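Local coordinates for ATP-dependent kinase YFH7 (Saccharomyces cerevisiae, PDB 2GA8), which acts as a P-loop-containing, ATP-dependent kinase and could take part in assembly of the endoplasmic reticulum membrane, at residues L166-L171 against L246-P251; K80-N85 against Q107-S112; V124-G129 against S192-Q197. All coordinates share one frame; numbering follows the deposited sequence.

Contact 1: L166-L171 against L246-P251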
# COMPACT_ATOMS: atom_id res chain seq x y z
N LEU A 166 -8.16 9.72 -3.71
CA LEU A 166 -8.55 10.42 -4.93
C LEU A 166 -8.17 11.89 -4.76
O LEU A 166 -8.25 12.43 -3.65
CB LEU A 166 -10.05 10.28 -5.18
CG LEU A 166 -10.49 8.84 -5.50
CD1 LEU A 166 -12.01 8.76 -5.55
CD2 LEU A 166 -9.86 8.42 -6.82
N SER A 167 -7.76 12.53 -5.85
CA SER A 167 -7.36 13.93 -5.79
C SER A 167 -8.56 14.81 -5.49
O SER A 167 -9.71 14.43 -5.71
CB SER A 167 -6.74 14.38 -7.11
OG SER A 167 -7.70 14.41 -8.15
N ARG A 168 -8.29 16.01 -4.99
CA ARG A 168 -9.35 16.94 -4.66
C ARG A 168 -10.14 17.31 -5.91
O ARG A 168 -11.37 17.46 -5.86
CB ARG A 168 -8.76 18.19 -4.01
CG ARG A 168 -8.14 17.93 -2.64
CD ARG A 168 -7.52 19.18 -2.05
NE ARG A 168 -6.53 19.77 -2.96
CZ ARG A 168 -6.59 21.01 -3.43
NH1 ARG A 168 -5.65 21.46 -4.25
NH2 ARG A 168 -7.60 21.81 -3.07
N ARG A 169 -9.46 17.45 -7.04
CA ARG A 169 -10.14 17.79 -8.29
C ARG A 169 -10.99 16.61 -8.74
O ARG A 169 -12.00 16.79 -9.41
CB ARG A 169 -9.13 18.16 -9.39
CG ARG A 169 -9.79 18.49 -10.72
CD ARG A 169 -8.81 19.02 -11.76
NE ARG A 169 -8.34 20.37 -11.46
CZ ARG A 169 -7.37 20.66 -10.60
NH1 ARG A 169 -6.73 19.69 -9.95
NH2 ARG A 169 -7.02 21.93 -10.39
N CYS A 170 -10.56 15.41 -8.38
CA CYS A 170 -11.30 14.21 -8.73
C CYS A 170 -12.60 14.21 -7.92
O CYS A 170 -13.68 13.91 -8.44
CB CYS A 170 -10.46 12.98 -8.41
SG CYS A 170 -11.08 11.44 -9.11
N LEU A 171 -12.50 14.55 -6.64
CA LEU A 171 -13.67 14.58 -5.77
C LEU A 171 -14.68 15.64 -6.23
O LEU A 171 -15.87 15.53 -5.93
CB LEU A 171 -13.24 14.84 -4.33
CG LEU A 171 -12.33 13.79 -3.69
CD1 LEU A 171 -12.01 14.20 -2.26
CD2 LEU A 171 -13.00 12.42 -3.70
N LEU A 246 0.18 19.65 0.03
CA LEU A 246 -0.65 19.95 -1.13
C LEU A 246 -2.04 19.33 -1.00
O LEU A 246 -2.92 19.60 -1.82
CB LEU A 246 0.02 19.44 -2.41
CG LEU A 246 1.40 20.01 -2.74
CD1 LEU A 246 1.88 19.41 -4.05
CD2 LEU A 246 1.32 21.52 -2.84
N LYS A 247 -2.23 18.50 0.02
CA LYS A 247 -3.51 17.85 0.26
C LYS A 247 -3.90 16.95 -0.91
O LYS A 247 -5.08 16.77 -1.20
CB LYS A 247 -4.60 18.90 0.47
CG LYS A 247 -4.28 19.94 1.53
CD LYS A 247 -4.15 19.33 2.91
CE LYS A 247 -3.78 20.38 3.94
NZ LYS A 247 -4.78 21.48 4.00
N ASP A 248 -2.90 16.38 -1.59
CA ASP A 248 -3.15 15.51 -2.73
C ASP A 248 -2.06 14.47 -2.95
O ASP A 248 -0.94 14.60 -2.46
CB ASP A 248 -3.31 16.33 -4.01
CG ASP A 248 -4.74 16.80 -4.24
OD1 ASP A 248 -5.67 15.99 -4.06
OD2 ASP A 248 -4.93 17.97 -4.62
N PRO A 249 -2.39 13.41 -3.70
CA PRO A 249 -1.41 12.35 -3.98
C PRO A 249 -0.32 12.86 -4.91
O PRO A 249 -0.57 13.72 -5.76
CB PRO A 249 -2.27 11.26 -4.62
CG PRO A 249 -3.35 12.04 -5.30
CD PRO A 249 -3.70 13.08 -4.28
N THR A 250 0.89 12.34 -4.73
CA THR A 250 2.03 12.74 -5.55
C THR A 250 2.69 11.47 -6.10
O THR A 250 2.73 10.44 -5.44
CB THR A 250 3.04 13.56 -4.73
OG1 THR A 250 4.16 13.92 -5.55
CG2 THR A 250 3.53 12.77 -3.53
N PRO A 251 3.22 11.55 -7.34
CA PRO A 251 3.88 10.44 -8.03
C PRO A 251 5.17 9.86 -7.46
O PRO A 251 5.93 10.52 -6.76
CB PRO A 251 4.09 11.00 -9.43
CG PRO A 251 4.34 12.44 -9.16
CD PRO A 251 3.26 12.77 -8.16
O HOH W 1 -6.45 18.07 -7.03

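Contact 2: K80-N85 against Q107-S112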
# COMPACT_ATOMS: atom_id res chain seq x y z
N LYS A 80 -5.84 -3.51 -20.76
CA LYS A 80 -6.01 -2.97 -22.10
C LYS A 80 -5.20 -1.68 -22.19
O LYS A 80 -5.03 -0.96 -21.20
CB LYS A 80 -7.49 -2.70 -22.40
CG LYS A 80 -7.93 -1.26 -22.20
CD LYS A 80 -9.39 -1.07 -22.63
CE LYS A 80 -9.81 0.38 -22.54
NZ LYS A 80 -9.00 1.24 -23.45
N THR A 81 -4.67 -1.40 -23.38
CA THR A 81 -3.87 -0.21 -23.59
C THR A 81 -4.75 1.01 -23.82
O THR A 81 -5.71 0.96 -24.60
CB THR A 81 -2.94 -0.37 -24.81
OG1 THR A 81 -2.08 -1.50 -24.60
CG2 THR A 81 -2.09 0.87 -25.01
N LEU A 82 -4.44 2.10 -23.12
CA LEU A 82 -5.18 3.33 -23.30
C LEU A 82 -4.59 3.90 -24.59
O LEU A 82 -3.48 4.43 -24.58
CB LEU A 82 -4.93 4.29 -22.14
CG LEU A 82 -5.76 5.58 -22.13
CD1 LEU A 82 -7.25 5.25 -22.09
CD2 LEU A 82 -5.37 6.42 -20.92
N GLN A 83 -5.33 3.77 -25.69
CA GLN A 83 -4.87 4.25 -26.98
C GLN A 83 -4.39 5.70 -26.92
O GLN A 83 -4.93 6.51 -26.17
CB GLN A 83 -5.98 4.10 -28.02
CG GLN A 83 -6.38 2.66 -28.30
CD GLN A 83 -5.21 1.80 -28.75
OE1 GLN A 83 -4.48 2.15 -29.68
NE2 GLN A 83 -5.02 0.66 -28.08
N PRO A 84 -3.36 6.03 -27.72
CA PRO A 84 -2.79 7.38 -27.77
C PRO A 84 -3.80 8.52 -27.77
O PRO A 84 -3.61 9.53 -27.09
CB PRO A 84 -1.96 7.34 -29.05
CG PRO A 84 -1.44 5.93 -29.04
CD PRO A 84 -2.69 5.14 -28.69
N ASN A 85 -4.89 8.36 -28.52
CA ASN A 85 -5.91 9.40 -28.58
C ASN A 85 -6.57 9.61 -27.22
O ASN A 85 -6.78 10.74 -26.78
CB ASN A 85 -6.97 9.05 -29.64
CG ASN A 85 -7.65 7.72 -29.39
OD1 ASN A 85 -7.01 6.67 -29.37
ND2 ASN A 85 -8.97 7.76 -29.19
N GLN A 107 -12.00 -0.75 -15.10
CA GLN A 107 -10.75 -1.49 -15.10
C GLN A 107 -9.55 -0.61 -15.39
O GLN A 107 -9.61 0.32 -16.19
CB GLN A 107 -10.80 -2.64 -16.12
CG GLN A 107 -11.76 -3.76 -15.73
CD GLN A 107 -11.43 -4.37 -14.38
OE1 GLN A 107 -10.36 -4.95 -14.19
NE2 GLN A 107 -12.35 -4.24 -13.44
N PRO A 108 -8.42 -0.89 -14.71
CA PRO A 108 -7.19 -0.12 -14.90
C PRO A 108 -6.72 -0.27 -16.34
O PRO A 108 -6.92 -1.32 -16.96
CB PRO A 108 -6.22 -0.77 -13.92
CG PRO A 108 -7.12 -1.27 -12.83
CD PRO A 108 -8.28 -1.85 -13.61
N VAL A 109 -6.10 0.77 -16.87
CA VAL A 109 -5.57 0.75 -18.23
C VAL A 109 -4.11 1.18 -18.19
O VAL A 109 -3.67 1.84 -17.24
CB VAL A 109 -6.39 1.67 -19.17
CG1 VAL A 109 -7.82 1.16 -19.27
CG2 VAL A 109 -6.38 3.10 -18.64
N LYS A 110 -3.36 0.80 -19.22
CA LYS A 110 -1.93 1.12 -19.29
C LYS A 110 -1.57 1.95 -20.51
O LYS A 110 -2.34 2.03 -21.47
CB LYS A 110 -1.13 -0.18 -19.34
CG LYS A 110 -1.41 -0.99 -20.60
CD LYS A 110 -0.69 -2.32 -20.60
CE LYS A 110 -1.03 -3.12 -21.85
NZ LYS A 110 -0.46 -4.50 -21.81
N TYR A 111 -0.40 2.57 -20.46
CA TYR A 111 0.11 3.37 -21.57
C TYR A 111 1.55 3.80 -21.32
O TYR A 111 1.98 3.91 -20.17
CB TYR A 111 -0.78 4.60 -21.80
CG TYR A 111 -0.76 5.64 -20.70
CD1 TYR A 111 0.20 6.65 -20.69
CD2 TYR A 111 -1.70 5.60 -19.68
CE1 TYR A 111 0.21 7.61 -19.69
CE2 TYR A 111 -1.69 6.55 -18.66
CZ TYR A 111 -0.74 7.56 -18.68
OH TYR A 111 -0.74 8.50 -17.68
N SER A 112 2.29 4.02 -22.40
CA SER A 112 3.68 4.43 -22.30
C SER A 112 3.78 5.90 -21.91
O SER A 112 3.31 6.78 -22.63
CB SER A 112 4.38 4.20 -23.64
OG SER A 112 4.26 2.85 -24.05
O HOH W 2 -8.09 -3.06 -18.79

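Contact 3: V124-G129 against S192-Q197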
# COMPACT_ATOMS: atom_id res chain seq x y z
N VAL A 124 0.03 2.88 -15.16
CA VAL A 124 -1.20 2.13 -14.96
C VAL A 124 -2.13 3.03 -14.17
O VAL A 124 -1.80 3.44 -13.06
CB VAL A 124 -0.95 0.83 -14.16
CG1 VAL A 124 -2.27 0.13 -13.87
CG2 VAL A 124 -0.01 -0.09 -14.95
N VAL A 125 -3.28 3.36 -14.75
CA VAL A 125 -4.25 4.24 -14.08
C VAL A 125 -5.64 3.63 -14.03
O VAL A 125 -6.00 2.80 -14.86
CB VAL A 125 -4.36 5.62 -14.79
CG1 VAL A 125 -3.05 6.38 -14.67
CG2 VAL A 125 -4.72 5.43 -16.26
N ALA A 126 -6.41 4.05 -13.03
CA ALA A 126 -7.77 3.58 -12.87
C ALA A 126 -8.70 4.78 -12.74
O ALA A 126 -8.43 5.83 -13.31
CB ALA A 126 -7.88 2.67 -11.65
N ARG A 127 -9.77 4.66 -11.97
CA ARG A 127 -10.72 5.76 -11.87
C ARG A 127 -10.20 7.07 -11.28
O ARG A 127 -10.82 8.11 -11.47
CB ARG A 127 -11.99 5.31 -11.13
CG ARG A 127 -11.90 5.19 -9.62
CD ARG A 127 -13.24 4.68 -9.11
NE ARG A 127 -13.63 5.26 -7.82
CZ ARG A 127 -13.46 4.66 -6.65
NH1 ARG A 127 -12.89 3.46 -6.58
NH2 ARG A 127 -13.87 5.26 -5.54
N GLY A 128 -9.06 7.02 -10.60
CA GLY A 128 -8.49 8.22 -10.02
C GLY A 128 -7.64 9.01 -11.00
O GLY A 128 -7.25 10.15 -10.73
N GLY A 129 -7.34 8.41 -12.15
CA GLY A 129 -6.54 9.11 -13.14
C GLY A 129 -5.06 9.09 -12.83
O GLY A 129 -4.60 8.30 -12.00
N SER A 192 -9.73 2.58 -5.21
CA SER A 192 -9.63 1.18 -4.81
C SER A 192 -9.30 0.29 -6.00
O SER A 192 -8.67 -0.76 -5.84
CB SER A 192 -10.95 0.70 -4.18
OG SER A 192 -12.01 0.79 -5.10
N ASN A 193 -9.73 0.71 -7.19
CA ASN A 193 -9.48 -0.01 -8.44
C ASN A 193 -7.98 -0.19 -8.66
O ASN A 193 -7.49 -1.29 -8.90
CB ASN A 193 -10.03 0.76 -9.65
CG ASN A 193 -11.47 1.23 -9.48
OD1 ASN A 193 -11.91 1.55 -8.39
ND2 ASN A 193 -12.20 1.30 -10.60
N ASN A 194 -7.25 0.93 -8.61
CA ASN A 194 -5.82 0.88 -8.84
C ASN A 194 -5.04 0.28 -7.67
O ASN A 194 -3.96 -0.27 -7.88
CB ASN A 194 -5.28 2.28 -9.19
CG ASN A 194 -4.31 2.24 -10.36
OD1 ASN A 194 -3.41 3.08 -10.47
ND2 ASN A 194 -4.49 1.27 -11.24
N PHE A 195 -5.56 0.39 -6.45
CA PHE A 195 -4.85 -0.21 -5.33
C PHE A 195 -4.93 -1.72 -5.50
O PHE A 195 -3.96 -2.45 -5.29
CB PHE A 195 -5.46 0.19 -3.99
CG PHE A 195 -4.62 -0.22 -2.82
CD1 PHE A 195 -3.56 0.58 -2.41
CD2 PHE A 195 -4.82 -1.44 -2.20
CE1 PHE A 195 -2.70 0.15 -1.40
CE2 PHE A 195 -3.97 -1.88 -1.19
CZ PHE A 195 -2.91 -1.08 -0.79
N LEU A 196 -6.11 -2.21 -5.87
CA LEU A 196 -6.28 -3.63 -6.10
C LEU A 196 -5.33 -4.05 -7.22
O LEU A 196 -4.73 -5.12 -7.17
CB LEU A 196 -7.73 -3.94 -6.50
CG LEU A 196 -8.01 -5.40 -6.89
CD1 LEU A 196 -7.64 -6.32 -5.73
CD2 LEU A 196 -9.50 -5.55 -7.25
N GLN A 197 -5.18 -3.20 -8.23
CA GLN A 197 -4.30 -3.51 -9.34
C GLN A 197 -2.85 -3.61 -8.85
O GLN A 197 -2.09 -4.45 -9.32
CB GLN A 197 -4.41 -2.46 -10.45
CG GLN A 197 -3.75 -2.88 -11.76
CD GLN A 197 -4.27 -4.21 -12.29
OE1 GLN A 197 -5.47 -4.48 -12.26
NE2 GLN A 197 -3.36 -5.04 -12.79
O HOH W 3 -13.39 3.13 -3.58

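Contact 1: L166-L171 against L246-P251
Arg168 and Asp248 carry this contact, the carboxylate of Asp248 gripping the first residue of helix 168-171 at both its backbone and its side chain. Asp248 OD1 accepts from Arg168 N at 2.8 Å through its syn lone pair, the one on the side of OD2. The second oxygen forms a salt bridge, Arg168 NE to Asp248 OD2 at 2.9 Å, in which the donor sits above the carboxylate plane, 50° out of it. The two side chains cross at about a right angle, and the arginine, bent at chi3 (-56°), brings NE rather than the end of the guanidinium onto the acid. On the way its CD passes 3.5 Å from Lys247 O, and a water links Asp248 OD2 to Arg169 N. Ser167 backs the carboxylate, with CA 3.2 Å from Asp248 OD1, while its own OG accepts from Cys170 N at 3.0 Å as the N-cap; Pro249 CD packs on Ser167 CA. Arg184 adds a salt bridge to Asp248 OD1 and also bonds Lys247 O and Leu166 O, so the acid is shared by two arginines, an environment that would probably keep it ionised. Replaced by an alanine, Asp248 would lose both oxygens, which would probably leave Arg168 N and NE without these acceptors and Arg184 without its carboxylate partner. With Lys247 and Asp248 both facing Asn243 in a G1 beta bulge, the arrangement is that of an acidic side chain at the start of an edge strand, 248-256, tying down the N-terminus of a short, serine-capped helix.

Contact 2: K80-N85 against Q107-S112
Lys80-Leu82 and Val109-Tyr111 run parallel, with two backbone hydrogen bonds between them: Lys110 N to Lys80 O at 3.1 Å and the straighter Leu82 N to Lys110 O at 2.7 Å, where the N-H...O angle is 175°. They are the two strands of a beta-alpha-beta unit whose helix, 84-92, begins after the N-cap residue Gln83, and the short, weakly bonded strand 80-81 lies at the edge of the mixed sheet. Thr81 pairs with Lys110, and their side chains share one face; Val109 lies on the other. Leu82 buries 73 Å² against the other segment. With CG anti to the backbone N (chi1 -174°), its CB rests against Val109 CG2 and its CD2 reaches Tyr111 CD2 at 4.0 Å. The leucine and the tyrosine lie side by side, pointing the same way, with the methyl approaching the ring obliquely. Val87 of helix 84-92 touches both side chains, so the helix packs over this apolar group. Toward the start of the pair, the aliphatic part of Lys80 runs alongside Val109, its CG 3.8 Å from Val109 CG1, and Val109 in turn meets Val125 of the next strand. Where the chains diverge beyond this, a water takes the place of a direct bond, accepting from Lys80 N and donating to Pro108 O. On the face of Thr81, Lys110 extends fully beyond CG and crosses the threonine, whose OG1 lies 3.4 Å from Lys110 CE, while Lys110 NZ goes on to the carbonyl oxygen of Val76.

Contact 3: V124-G129 against S192-Q197
Arg127 and Asn193 meet at about a right angle, the guanidinium and amide planes turned 49° against each other. Arg127 NH1 gives Asn193 OD1 a hydrogen bond of 2.8 Å; the oxygen lies in the guanidinium plane, whereas the donor is tilted 26° from the carbonyl plane of the amide. The same nitrogen makes a weak bond of 3.2 Å to Ser192 OG, also at the guanidinium edge. A water accepting from Arg127 NH2 and donating to Ser192 OG closes a small ring beside it. Arg127 CG stands between the backbone N and the carbonyl carbon (chi1 77°), which carries the chain across Asn193, CD 3.5 Å from Asn193 OD1; chi3 then turns the guanidinium. Arg127 NE bonds Val101 O, which helps fix that rotation, and Asn193 ND2 donates to the carbonyl oxygens of Asp103 and Phe106. Beyond the polar end, Ala126 CB wedges against the helix, 3.5 Å from Asn193 CB and 3.6 Å from Asn194 CB. Val124 CG1 then packs on Gln197 CG at 4.0 Å, about one helical turn further along. The chain leaves strand 123-125 through a type I turn, Ala126 to Gly129, tied to the helix start by Asp191, which accepts from both Gly128 N and Asn194 N. Helix 192-206 thus lies between this strand end and helix 275-285, where Glu275 and Asn276 bond Ser192 OG and Ile280 touches Phe195.

How the contacts relate
All three contacts reach the same six-stranded mixed sheet, separate from the parallel sheet whose strand 25-30 precedes the probable ATP-binding P-loop. Contact 2 lies at the edge strand 80-81, contact 3 two strands further in, and contact 1 at the opposite edge strand, 248-256. Contacts 2 and 3 have centres about 12 Å apart and are joined through neighbouring strands, Val109 N probably bonding Val125 O at 2.9 Å. Contacts 1 and 3, about 13 Å apart between centres, touch where Leu166 CD2 packs on Gly128 CA. Contacts 1 and 2, centres about 21 Å apart, do not touch. Contact 2 closes first along the chain; the segments of contacts 1 and 3 then alternate, interlacing distant parts of the kinase around this sheet.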